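Local coordinates for isocitrate dehydrogenase [NAD] subunit 1, mitochondrial (Saccharomyces cerevisiae, PDB 3BLX), which forms, with IDH2, the octameric mitochondrial enzyme that oxidatively decarboxylates isocitrate to 2-oxoglutarate with NAD+, and also binds 5'-untranslated leaders of mitochondrial mRNAs, at residues E[104-109]-E[259-264]. Residues are numbered along the deposited sequence; the frame is centred on the assembly and turned at random.
Sequences YANVAL and GANFGR
A105 and V107 pair with F262 and A260 as the hydrogen-bonded pairs of two neighbouring antiparallel strands. V107 N reaches A260 O at 2.7 Å and A260 N returns to V107 O; two residues along, past the non-hydrogen-bonded pair N106–N261, F262 N meets A105 O at 2.8 Å. Y104 and A105 both face F262, a classic beta bulge: F262 O accepts from A105 N at 3.0 Å, in the carbonyl plane, and from Y104 N at 2.9 Å, tilted from that plane. The same oxygen lies over one face of the Y104 ring, which, with CG between the backbone N and the carbonyl carbon (chi1 63°), brings CD1 and CE1 beside G263 CA.

On one face N106 and N261 run side by side with amide planes 21° apart, joined by a weak bond from N106 ND2 to N261 OD1 (2.9 Å). On the other face V107 CG2 touches the edge of the F262 ring at CE1, 4.0 Å away.

The pair joins strands some 150 residues apart in sequence within the large mixed central sheet of the isocitrate/isopropylmalate dehydrogenase fold. N106 also lies beside R129, probably a substrate-binding arginine, on strand 124-130, the other neighbour of strand 105-111. Helix 156-172 packs I162 and F165 against A105, and F165 and F169 against V107, while strand 267-269 adjoins strand 258-262, with F269 against A260 and A267 against F262.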
loop_
_atom_site.group_PDB
_atom_site.type_symbol
_atom_site.label_atom_id
_atom_site.label_comp_id
_atom_site.label_asym_id
_atom_site.label_seq_id
_atom_site.Cartn_x
_atom_site.Cartn_y
_atom_site.Cartn_z
ATOM N N TYR E 104 0.167 -15.747 -14.234
ATOM C CA TYR E 104 0.027 -15.137 -15.560
ATOM C C TYR E 104 0.735 -15.866 -16.683
ATOM O O TYR E 104 0.649 -15.488 -17.861
ATOM C CB TYR E 104 0.549 -13.689 -15.536
ATOM C CG TYR E 104 2.028 -13.549 -15.215
ATOM C CD1 TYR E 104 2.457 -13.272 -13.919
ATOM C CD2 TYR E 104 2.994 -13.697 -16.201
ATOM C CE1 TYR E 104 3.809 -13.160 -13.602
ATOM C CE2 TYR E 104 4.365 -13.589 -15.891
ATOM C CZ TYR E 104 4.764 -13.307 -14.595
ATOM O OH TYR E 104 6.111 -13.170 -14.286
ATOM N N ALA E 105 1.464 -16.905 -16.336
ATOM C CA ALA E 105 2.254 -17.574 -17.354
ATOM C C ALA E 105 2.005 -19.065 -17.323
ATOM O O ALA E 105 2.309 -19.725 -16.343
ATOM C CB ALA E 105 3.737 -17.274 -17.147
ATOM N N ASN E 106 1.415 -19.576 -18.389
ATOM C CA ASN E 106 1.197 -20.999 -18.504
ATOM C C ASN E 106 2.304 -21.599 -19.391
ATOM O O ASN E 106 2.577 -21.086 -20.437
ATOM C CB ASN E 106 -0.222 -21.307 -19.007
ATOM C CG ASN E 106 -0.379 -22.769 -19.459
ATOM O OD1 ASN E 106 -0.849 -23.057 -20.569
ATOM N ND2 ASN E 106 0.044 -23.698 -18.603
ATOM N N VAL E 107 2.980 -22.641 -18.924
ATOM C CA VAL E 107 4.052 -23.269 -19.670
ATOM C C VAL E 107 3.686 -24.731 -19.929
ATOM O O VAL E 107 3.282 -25.438 -19.017
ATOM C CB VAL E 107 5.348 -23.306 -18.869
ATOM C CG1 VAL E 107 6.480 -23.739 -19.761
ATOM C CG2 VAL E 107 5.641 -21.962 -18.271
ATOM N N ALA E 108 3.831 -25.175 -21.174
ATOM C CA ALA E 108 3.663 -26.576 -21.523
ATOM C C ALA E 108 4.919 -27.118 -22.224
ATOM O O ALA E 108 5.478 -26.504 -23.141
ATOM C CB ALA E 108 2.447 -26.774 -22.369
ATOM N N LEU E 109 5.397 -28.265 -21.774
ATOM C CA LEU E 109 6.604 -28.823 -22.380
ATOM C C LEU E 109 6.255 -29.989 -23.293
ATOM O O LEU E 109 5.638 -30.969 -22.864
ATOM C CB LEU E 109 7.591 -29.269 -21.313
ATOM C CG LEU E 109 7.922 -28.227 -20.256
ATOM C CD1 LEU E 109 8.953 -28.766 -19.258
ATOM C CD2 LEU E 109 8.446 -27.009 -20.975
ATOM N N GLY E 259 3.429 -29.607 -17.447
ATOM C CA GLY E 259 2.989 -28.239 -17.456
ATOM C C GLY E 259 3.245 -27.534 -16.141
ATOM O O GLY E 259 3.378 -28.182 -15.085
ATOM N N ALA E 260 3.303 -26.201 -16.212
ATOM C CA ALA E 260 3.460 -25.376 -15.030
ATOM C C ALA E 260 2.793 -24.040 -15.229
ATOM O O ALA E 260 2.739 -23.523 -16.333
ATOM C CB ALA E 260 4.958 -25.196 -14.690
ATOM N N ASN E 261 2.302 -23.476 -14.143
ATOM C CA ASN E 261 1.741 -22.145 -14.166
ATOM C C ASN E 261 2.402 -21.237 -13.138
ATOM O O ASN E 261 2.435 -21.559 -11.951
ATOM C CB ASN E 261 0.256 -22.245 -13.925
ATOM C CG ASN E 261 -0.434 -22.995 -15.019
ATOM O OD1 ASN E 261 -0.656 -22.463 -16.107
ATOM N ND2 ASN E 261 -0.775 -24.242 -14.749
ATOM N N PHE E 262 2.918 -20.101 -13.589
ATOM C CA PHE E 262 3.624 -19.201 -12.691
ATOM C C PHE E 262 3.020 -17.832 -12.543
ATOM O O PHE E 262 2.519 -17.255 -13.508
ATOM C CB PHE E 262 5.024 -19.027 -13.171
ATOM C CG PHE E 262 5.813 -20.296 -13.197
ATOM C CD1 PHE E 262 5.837 -21.074 -14.331
ATOM C CD2 PHE E 262 6.565 -20.694 -12.099
ATOM C CE1 PHE E 262 6.604 -22.228 -14.379
ATOM C CE2 PHE E 262 7.320 -21.832 -12.133
ATOM C CZ PHE E 262 7.353 -22.602 -13.283
ATOM N N GLY E 263 3.076 -17.332 -11.314
ATOM C CA GLY E 263 2.855 -15.932 -11.004
ATOM C C GLY E 263 4.112 -15.399 -10.337
ATOM O O GLY E 263 5.108 -16.095 -10.234
ATOM N N ARG E 264 4.088 -14.164 -9.870
ATOM C CA ARG E 264 5.257 -13.662 -9.183
ATOM C C ARG E 264 5.518 -14.421 -7.881
ATOM O O ARG E 264 6.643 -14.802 -7.603
ATOM C CB ARG E 264 5.117 -12.162 -8.928
ATOM C CG ARG E 264 6.360 -11.583 -8.273
ATOM C CD ARG E 264 6.165 -10.146 -7.829
ATOM N NE ARG E 264 7.216 -9.751 -6.878
ATOM C CZ ARG E 264 8.489 -9.456 -7.199
ATOM N NH1 ARG E 264 8.914 -9.496 -8.477
ATOM N NH2 ARG E 264 9.353 -9.111 -6.235
#